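Local coordinates for Mlr6093 protein (Mesorhizobium loti, PDB 2QJ8) that probably acts as a zinc-dependent hydrolase of the aspartoacylase family, cleaving amide or ester bonds, at residues Gly116-Ser119 with Glu120-Ala123; Met290-Leu293 with Ser294-Ser297; Tyr316-Gly319 with Asn320-Val323. All blocks are in the same frame, centred on the assembly; numbering follows the deposited sequence.

Contact 1: Gly116-Ser119 with Glu120-Ala123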
ATOM      1  N   GLY A 116     -27.714 -16.168  -6.196  1.00 26.18           N
ATOM      2  CA  GLY A 116     -26.354 -16.377  -6.698  1.00 25.60           C
ATOM      3  C   GLY A 116     -25.396 -16.484  -5.534  1.00 28.00           C
ATOM      4  O   GLY A 116     -25.824 -16.594  -4.386  1.00 27.99           O
ATOM      5  N   SER A 117     -24.101 -16.434  -5.817  1.00 28.02           N
ATOM      6  CA  SER A 117     -23.064 -16.470  -4.781  1.00 28.48           C
ATOM      7  C   SER A 117     -23.095 -15.177  -3.906  1.00 27.66           C
ATOM      8  O   SER A 117     -23.802 -14.225  -4.231  1.00 27.32           O
ATOM      9  CB  SER A 117     -21.719 -16.603  -5.464  1.00 26.95           C
ATOM     10  OG  SER A 117     -21.527 -15.437  -6.225  1.00 26.96           O
ATOM     11  N   VAL A 118     -22.298 -15.114  -2.834  1.00 28.02           N
ATOM     12  CA  VAL A 118     -22.363 -13.954  -1.896  1.00 27.55           C
ATOM     13  C   VAL A 118     -22.222 -12.589  -2.583  1.00 27.16           C
ATOM     14  O   VAL A 118     -23.026 -11.717  -2.325  1.00 27.88           O
ATOM     15  CB  VAL A 118     -21.414 -14.072  -0.642  1.00 27.97           C
ATOM     16  CG1 VAL A 118     -19.922 -14.006  -1.029  1.00 24.80           C
ATOM     17  CG2 VAL A 118     -21.770 -12.987   0.388  1.00 24.55           C
ATOM     18  N   SER A 119     -21.245 -12.415  -3.472  1.00 29.27           N
ATOM     19  CA  SER A 119     -21.071 -11.134  -4.199  1.00 29.91           C
ATOM     20  C   SER A 119     -22.322 -10.712  -4.980  1.00 28.62           C
ATOM     21  O   SER A 119     -22.715  -9.539  -4.959  1.00 24.98           O
ATOM     22  CB  SER A 119     -19.887 -11.180  -5.160  1.00 28.61           C
ATOM     23  OG  SER A 119     -18.734 -11.628  -4.483  1.00 30.32           O
ATOM     24  N   GLU A 120     -22.953 -11.694  -5.607  1.00 26.91           N
ATOM     25  CA  GLU A 120     -24.182 -11.508  -6.386  1.00 29.20           C
ATOM     26  C   GLU A 120     -25.386 -11.145  -5.514  1.00 28.39           C
ATOM     27  O   GLU A 120     -26.223 -10.335  -5.936  1.00 27.43           O
ATOM     28  CB  GLU A 120     -24.500 -12.774  -7.185  1.00 27.54           C
ATOM     29  CG  GLU A 120     -23.403 -13.220  -8.143  1.00 35.16           C
ATOM     30  CD  GLU A 120     -23.803 -14.460  -8.857  1.00 39.09           C
ATOM     31  OE1 GLU A 120     -24.511 -14.349  -9.877  1.00 54.14           O
ATOM     32  OE2 GLU A 120     -23.404 -15.553  -8.411  1.00 42.78           O
ATOM     33  N   ARG A 121     -25.483 -11.743  -4.314  1.00 28.04           N
ATOM     34  CA  ARG A 121     -26.552 -11.388  -3.358  1.00 26.68           C
ATOM     35  C   ARG A 121     -26.348  -9.981  -2.778  1.00 27.80           C
ATOM     36  O   ARG A 121     -27.332  -9.267  -2.547  1.00 27.83           O
ATOM     37  CB  ARG A 121     -26.701 -12.420  -2.227  1.00 26.89           C
ATOM     38  CG  ARG A 121     -27.004 -13.838  -2.724  1.00 23.60           C
ATOM     39  CD  ARG A 121     -27.506 -14.783  -1.608  1.00 27.20           C
ATOM     40  NE  ARG A 121     -26.556 -14.930  -0.506  1.00 26.16           N
ATOM     41  CZ  ARG A 121     -25.438 -15.651  -0.534  1.00 21.31           C
ATOM     42  NH1 ARG A 121     -25.071 -16.309  -1.612  1.00 29.47           N
ATOM     43  NH2 ARG A 121     -24.670 -15.711   0.540  1.00 30.41           N
ATOM     44  N   ILE A 122     -25.090  -9.581  -2.539  1.00 27.07           N
ATOM     45  CA  ILE A 122     -24.802  -8.217  -2.067  1.00 27.60           C
ATOM     46  C   ILE A 122     -25.241  -7.204  -3.124  1.00 27.63           C
ATOM     47  O   ILE A 122     -25.927  -6.232  -2.795  1.00 29.80           O
ATOM     48  CB  ILE A 122     -23.307  -7.989  -1.702  1.00 26.91           C
ATOM     49  CG1 ILE A 122     -22.917  -8.873  -0.492  1.00 28.18           C
ATOM     50  CG2 ILE A 122     -23.043  -6.440  -1.357  1.00 23.67           C
ATOM     51  CD1 ILE A 122     -21.446  -9.062  -0.297  1.00 26.84           C
ATOM     52  N   ALA A 123     -24.855  -7.465  -4.377  1.00 27.42           N
ATOM     53  CA  ALA A 123     -25.175  -6.606  -5.519  1.00 28.47           C
ATOM     54  C   ALA A 123     -26.703  -6.523  -5.707  1.00 28.41           C
ATOM     55  O   ALA A 123     -27.231  -5.434  -5.893  1.00 28.96           O
ATOM     56  CB  ALA A 123     -24.479  -7.115  -6.792  1.00 26.67           C
TER
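Ser-117 and Glu-120 meet at the N-terminal end of helix 118-129, in a local contact where two side chains of the first turn reach back to the residues that lead into it. Ser-117 holds the N-cap position, and the bond that marks the site is given by Glu-120: OE2 accepts the Ser-117 backbone N at 2.8 Å, approached from well above the carboxylate plane. This is one half of a capping box; the returning bond, from the cap hydroxyl to the helix, is not made. Ser-117 OG instead lies 2.9 Å from the same OE2 and has a firmer partner in Asp-102, while Lys-104 forms a salt bridge with OE2. The carboxylate oxygen is thus held by the Ser-117 amide and the Lys-104 ammonium, with the Ser-117 hydroxyl close by, which probably stabilises its negative charge at the positive pole of the helix.

Arg-121 also reaches back to the residues before the helix. A bend at chi3 (-59°) folds its chain back, and NH1 donates to Gly-116 O at 2.9 Å, in the carbonyl plane on a lone pair and within 5° of the guanidinium plane. One guanidinium face lies over Val-118 CA, offset toward the rim, and the Val-118 side chain crosses the arginine at about a right angle. Further along, the first helical bonds form, Arg-121 N to Ser-117 O at 3.0 Å and Ile-122 N to Val-118 O at 3.0 Å, and on that face Val-118 CG2 lies beside Ile-122 CD1 at 4.0 Å.

Asp-29, in the loop between strands 16-24 and 33-42, pairs with Arg-121 NH1 and accepts Val-118 N. Val-118 and Ile-122 rest on Leu-33 of strand 33-42, and Ile-122 and Arg-121 also touch Val-24 of strand 16-24, so this helix start packs against both antiparallel strands.

Contact 2: Met290-Leu293 with Ser294-Ser297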
HETATM    1  N   MSE A 290      13.800 -11.118 -12.881  1.00 29.83           N
HETATM    2  CA  MSE A 290      13.716 -11.936 -11.649  0.50 30.60           C
HETATM    3  C   MSE A 290      14.701 -13.094 -11.428  1.00 29.59           C
HETATM    4  O   MSE A 290      15.070 -13.367 -10.271  1.00 30.82           O
HETATM    5  CB  MSE A 290      12.273 -12.444 -11.449  0.50 30.52           C
HETATM    6  CG  MSE A 290      11.343 -11.392 -10.882  0.50 27.49           C
HETATM    7 SE   MSE A 290       9.470 -11.633 -11.419  0.37 41.22          SE
ATOM      8  N   GLY A 291      15.114 -13.778 -12.481  1.00 28.24           N
ATOM      9  CA  GLY A 291      16.013 -14.934 -12.317  1.00 28.01           C
ATOM     10  C   GLY A 291      17.495 -14.740 -12.514  1.00 27.39           C
ATOM     11  O   GLY A 291      18.207 -15.726 -12.642  1.00 29.42           O
ATOM     12  N   SER A 292      17.962 -13.489 -12.545  1.00 27.88           N
ATOM     13  CA  SER A 292      19.366 -13.199 -12.831  1.00 29.47           C
ATOM     14  C   SER A 292      19.853 -11.850 -12.294  1.00 29.32           C
ATOM     15  O   SER A 292      19.122 -10.853 -12.335  1.00 31.21           O
ATOM     16  CB  SER A 292      19.586 -13.224 -14.347  1.00 29.43           C
ATOM     17  OG  SER A 292      20.951 -13.090 -14.682  1.00 31.72           O
ATOM     18  N   LEU A 293      21.084 -11.858 -11.775  1.00 28.55           N
ATOM     19  CA  LEU A 293      21.771 -10.655 -11.309  1.00 27.82           C
ATOM     20  C   LEU A 293      22.808 -10.192 -12.321  1.00 29.07           C
ATOM     21  O   LEU A 293      23.362  -9.111 -12.166  1.00 32.58           O
ATOM     22  CB  LEU A 293      22.378 -10.876  -9.906  1.00 27.54           C
ATOM     23  CG  LEU A 293      21.327 -11.038  -8.814  1.00 19.56           C
ATOM     24  CD1 LEU A 293      21.906 -11.390  -7.438  1.00 19.20           C
ATOM     25  CD2 LEU A 293      20.489  -9.779  -8.706  1.00 17.25           C
ATOM     26  N   SER A 294      23.048 -10.988 -13.365  1.00 30.00           N
ATOM     27  CA  SER A 294      23.949 -10.639 -14.456  1.00 31.33           C
ATOM     28  C   SER A 294      23.224  -9.898 -15.578  1.00 32.81           C
ATOM     29  O   SER A 294      23.836  -9.048 -16.236  1.00 33.47           O
ATOM     30  CB  SER A 294      24.599 -11.904 -15.019  1.00 31.26           C
ATOM     31  OG  SER A 294      23.612 -12.905 -15.179  1.00 33.89           O
ATOM     32  N   ALA A 295      21.942 -10.218 -15.800  1.00 31.02           N
ATOM     33  CA  ALA A 295      21.148  -9.583 -16.854  1.00 31.41           C
ATOM     34  C   ALA A 295      20.866  -8.091 -16.588  1.00 32.54           C
ATOM     35  O   ALA A 295      20.701  -7.672 -15.440  1.00 33.30           O
ATOM     36  CB  ALA A 295      19.845 -10.342 -17.061  1.00 30.86           C
ATOM     37  N   ALA A 296      20.824  -7.306 -17.668  1.00 32.89           N
ATOM     38  CA  ALA A 296      20.560  -5.859 -17.612  1.00 31.92           C
ATOM     39  C   ALA A 296      19.075  -5.580 -17.380  1.00 30.23           C
ATOM     40  O   ALA A 296      18.213  -6.402 -17.718  1.00 30.52           O
ATOM     41  CB  ALA A 296      21.030  -5.155 -18.927  1.00 33.03           C
ATOM     42  N   SER A 297      18.803  -4.438 -16.752  1.00 28.16           N
ATOM     43  CA  SER A 297      17.441  -3.990 -16.502  0.50 29.43           C
ATOM     44  C   SER A 297      16.876  -3.350 -17.778  1.00 29.09           C
ATOM     45  O   SER A 297      17.644  -2.845 -18.632  1.00 30.44           O
ATOM     46  CB  SER A 297      17.392  -2.999 -15.337  0.50 28.79           C
ATOM     47  OG  SER A 297      18.182  -1.857 -15.604  0.50 29.12           O
TER
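Ser-292 is in an extended backbone conformation, Leu-293 and Ser-294 then adopt angles near the helical region, and Ala-295 is extended again, so the chain folds back on itself within four residues. The fold is close, with Ser-292 CA 5.7 Å from Ala-295 CA, yet the Ser-292 carbonyl oxygen stays 4.5 Å from Ala-295 N. The side chain of Ser-292 does the work that a backbone carbonyl often does at such a bend.

Its hydroxyl swings to the inside of the turn, OG lying opposite the backbone N and beside the carbonyl carbon (chi1 -174°), and there accepts two amides in succession. Ser-294 N donates at 3.2 Å to Ser-292 OG with a bent bond of 141°, and Ala-295 N reaches the same Ser-292 OG at 3.2 Å along a somewhat straighter line, 153°. A third neighbour is the Ser-294 hydroxyl, whose OG sits 2.7 Å from Ser-292 OG. One oxygen therefore gathers three polar groups around the bend and serves as acceptor for two successive amides. Ala-295 CB also lies 4.0 Å from Ser-292 CB. The CB of Leu-293 leaves the backbone away from Ser-294 to Ser-297.

That leucine packs on Pro-85 of the second subunit, Ser-294 touches Thr-19 of the second subunit, and Gly-291 O accepts a hydrogen bond from His-21 of the second subunit, so the turn presents part of its surface to the dimer partner. The bond from a serine hydroxyl to the amide two residues on defines an ST turn, here reinforced by the next amide, in the loop that joins the antiparallel strands 283-288 and 298-301 as the connection of a β-hairpin.

Contact 3: Tyr316-Gly319 with Asn320-Val323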
ATOM      1  N   TYR A 316       6.662  -6.926  -7.957  1.00 23.99           N
ATOM      2  CA  TYR A 316       6.837  -7.931  -9.008  0.50 23.88           C
ATOM      3  C   TYR A 316       5.685  -7.802 -10.021  1.00 23.33           C
ATOM      4  O   TYR A 316       4.533  -7.720  -9.631  1.00 24.82           O
ATOM      5  CB  TYR A 316       6.815  -9.353  -8.433  0.50 23.26           C
ATOM      6  CG  TYR A 316       7.956  -9.693  -7.503  0.50 22.07           C
ATOM      7  CD1 TYR A 316       9.262  -9.682  -7.954  0.50 19.25           C
ATOM      8  CD2 TYR A 316       7.718 -10.074  -6.179  0.50 18.56           C
ATOM      9  CE1 TYR A 316      10.299 -10.017  -7.116  0.50 22.58           C
ATOM     10  CE2 TYR A 316       8.744 -10.399  -5.343  0.50 21.68           C
ATOM     11  CZ  TYR A 316      10.025 -10.369  -5.810  0.50 21.06           C
ATOM     12  OH  TYR A 316      11.031 -10.701  -4.966  0.50 25.22           O
ATOM     13  N   VAL A 317       5.998  -7.791 -11.309  1.00 25.07           N
ATOM     14  CA  VAL A 317       4.952  -7.705 -12.351  1.00 26.31           C
ATOM     15  C   VAL A 317       5.171  -8.839 -13.327  1.00 26.88           C
ATOM     16  O   VAL A 317       6.289  -9.313 -13.487  1.00 28.50           O
ATOM     17  CB  VAL A 317       4.954  -6.369 -13.173  1.00 23.21           C
ATOM     18  CG1 VAL A 317       4.517  -5.170 -12.300  1.00 25.81           C
ATOM     19  CG2 VAL A 317       6.294  -6.150 -13.874  1.00 23.80           C
ATOM     20  N   GLN A 318       4.090  -9.264 -13.965  1.00 28.27           N
ATOM     21  CA  GLN A 318       4.139 -10.236 -15.053  1.00 29.07           C
ATOM     22  C   GLN A 318       4.327  -9.450 -16.333  1.00 30.24           C
ATOM     23  O   GLN A 318       4.314  -8.206 -16.331  1.00 31.97           O
ATOM     24  CB  GLN A 318       2.839 -11.058 -15.136  1.00 30.28           C
ATOM     25  CG  GLN A 318       2.613 -12.044 -13.984  1.00 37.19           C
ATOM     26  CD  GLN A 318       3.642 -13.181 -13.941  1.00 42.43           C
ATOM     27  OE1 GLN A 318       4.419 -13.397 -14.891  1.00 49.87           O
ATOM     28  NE2 GLN A 318       3.653 -13.916 -12.823  1.00 45.94           N
ATOM     29  N   GLY A 319       4.534 -10.169 -17.430  1.00 29.37           N
ATOM     30  CA  GLY A 319       4.640  -9.554 -18.740  1.00 29.98           C
ATOM     31  C   GLY A 319       3.315  -8.915 -19.104  1.00 31.09           C
ATOM     32  O   GLY A 319       2.240  -9.384 -18.680  1.00 30.65           O
ATOM     33  N   ASN A 320       3.408  -7.801 -19.837  1.00 34.54           N
ATOM     34  CA  ASN A 320       2.256  -7.037 -20.317  1.00 34.48           C
ATOM     35  C   ASN A 320       1.314  -6.460 -19.240  1.00 34.39           C
ATOM     36  O   ASN A 320       0.118  -6.238 -19.507  1.00 35.90           O
ATOM     37  CB  ASN A 320       1.472  -7.898 -21.320  1.00 36.12           C
ATOM     38  CG  ASN A 320       0.723  -7.059 -22.336  1.00 42.19           C
ATOM     39  OD1 ASN A 320       1.322  -6.540 -23.286  1.00 50.43           O
ATOM     40  ND2 ASN A 320      -0.595  -6.921 -22.145  1.00 43.42           N
ATOM     41  N   GLU A 321       1.827  -6.225 -18.027  1.00 32.37           N
ATOM     42  CA  GLU A 321       1.030  -5.607 -16.982  1.00 33.47           C
ATOM     43  C   GLU A 321       1.243  -4.120 -17.029  1.00 30.80           C
ATOM     44  O   GLU A 321       2.361  -3.691 -17.253  1.00 29.55           O
ATOM     45  CB  GLU A 321       1.400  -6.061 -15.582  1.00 34.50           C
ATOM     46  CG  GLU A 321       0.789  -7.365 -15.166  1.00 42.97           C
ATOM     47  CD  GLU A 321       0.894  -7.546 -13.678  1.00 42.32           C
ATOM     48  OE1 GLU A 321       0.269  -6.756 -12.923  1.00 56.59           O
ATOM     49  OE2 GLU A 321       1.590  -8.486 -13.268  1.00 41.73           O
ATOM     50  N   GLU A 322       0.172  -3.371 -16.759  1.00 30.95           N
ATOM     51  CA  GLU A 322       0.189  -1.919 -16.784  1.00 34.01           C
ATOM     52  C   GLU A 322       0.978  -1.446 -15.571  1.00 31.16           C
ATOM     53  O   GLU A 322       0.747  -1.893 -14.458  1.00 32.47           O
ATOM     54  CB  GLU A 322      -1.238  -1.317 -16.784  1.00 34.44           C
ATOM     55  CG  GLU A 322      -2.067  -1.576 -18.074  1.00 39.94           C
ATOM     56  CD  GLU A 322      -3.420  -0.797 -18.118  1.00 43.00           C
ATOM     57  OE1 GLU A 322      -3.959  -0.381 -17.047  1.00 44.31           O
ATOM     58  OE2 GLU A 322      -3.946  -0.622 -19.247  1.00 56.70           O
ATOM     59  N   VAL A 323       1.948  -0.581 -15.810  1.00 29.21           N
ATOM     60  CA  VAL A 323       2.807  -0.080 -14.738  1.00 26.30           C
ATOM     61  C   VAL A 323       2.712   1.406 -14.515  1.00 22.52           C
ATOM     62  O   VAL A 323       3.109   1.863 -13.486  1.00 23.44           O
ATOM     63  CB  VAL A 323       4.276  -0.517 -14.926  1.00 24.05           C
ATOM     64  CG1 VAL A 323       4.360  -2.039 -14.829  1.00 24.77           C
ATOM     65  CG2 VAL A 323       4.863   0.022 -16.240  1.00 22.49           C
TER
HETATM   66  O   HOH W   1       1.408  -8.432 -10.640  1.00 60.63           O
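Gln-318 and Glu-321 are the first and last residues of a type II β turn that carries the chain from strand 315-317 into strand 322-329. Asn-320 occupies the third position with positive phi (61°), as this turn type requires. The Glu-321 side chain reaches across to the start of the turn, and OE2 accepts the Gln-318 backbone N at 2.7 Å in an almost straight bond (172°). The amide arrives on the anti side of the carboxylate, tilted out of its plane. Gln-318 CB lies against the same OE2 at 3.4 Å. A water donates to Glu-321 OE2 at 2.6 Å and more weakly to Tyr-316 O, while Arg-312 makes a salt bridge to OE1. On the buried flank Val-317 CG1 meets Val-323 CG1 at 4.0 Å, their side chains crossing at about a right angle beside Phe-268.

Ser-262 also serves the turn, its hydroxyl hydrogen-bonding Gln-318 O. With an alanine in place of Glu-321, Gln-318 N is likely to lose its acceptor and Arg-312 its carboxylate mate. With an amide, a water and an arginine around it, the carboxylate is likely to remain charged while bracing the turn.

In all three contacts a side-chain oxygen accepts a backbone amide where the chain changes course, but the setting alters the chemistry. Contact 1 is the buried one, within the catalytic-family region, with a charged network at a helix start that packs on two strands. Contact 2 lies at the periphery, about 37 Å from the chain centre, relies on neutral hydroxyls and borders the second subunit. Contact 3 is intermediate, a charged turn beside a valine pair that lies on Phe-268. Contacts 2 and 3 both adjoin the four-stranded antiparallel sheet, and in one pair of conformers Met-290 CG comes within 4.0 Å of Tyr-316 CD1; contact 1 stands apart, its centre about 30 Å from that of contact 3.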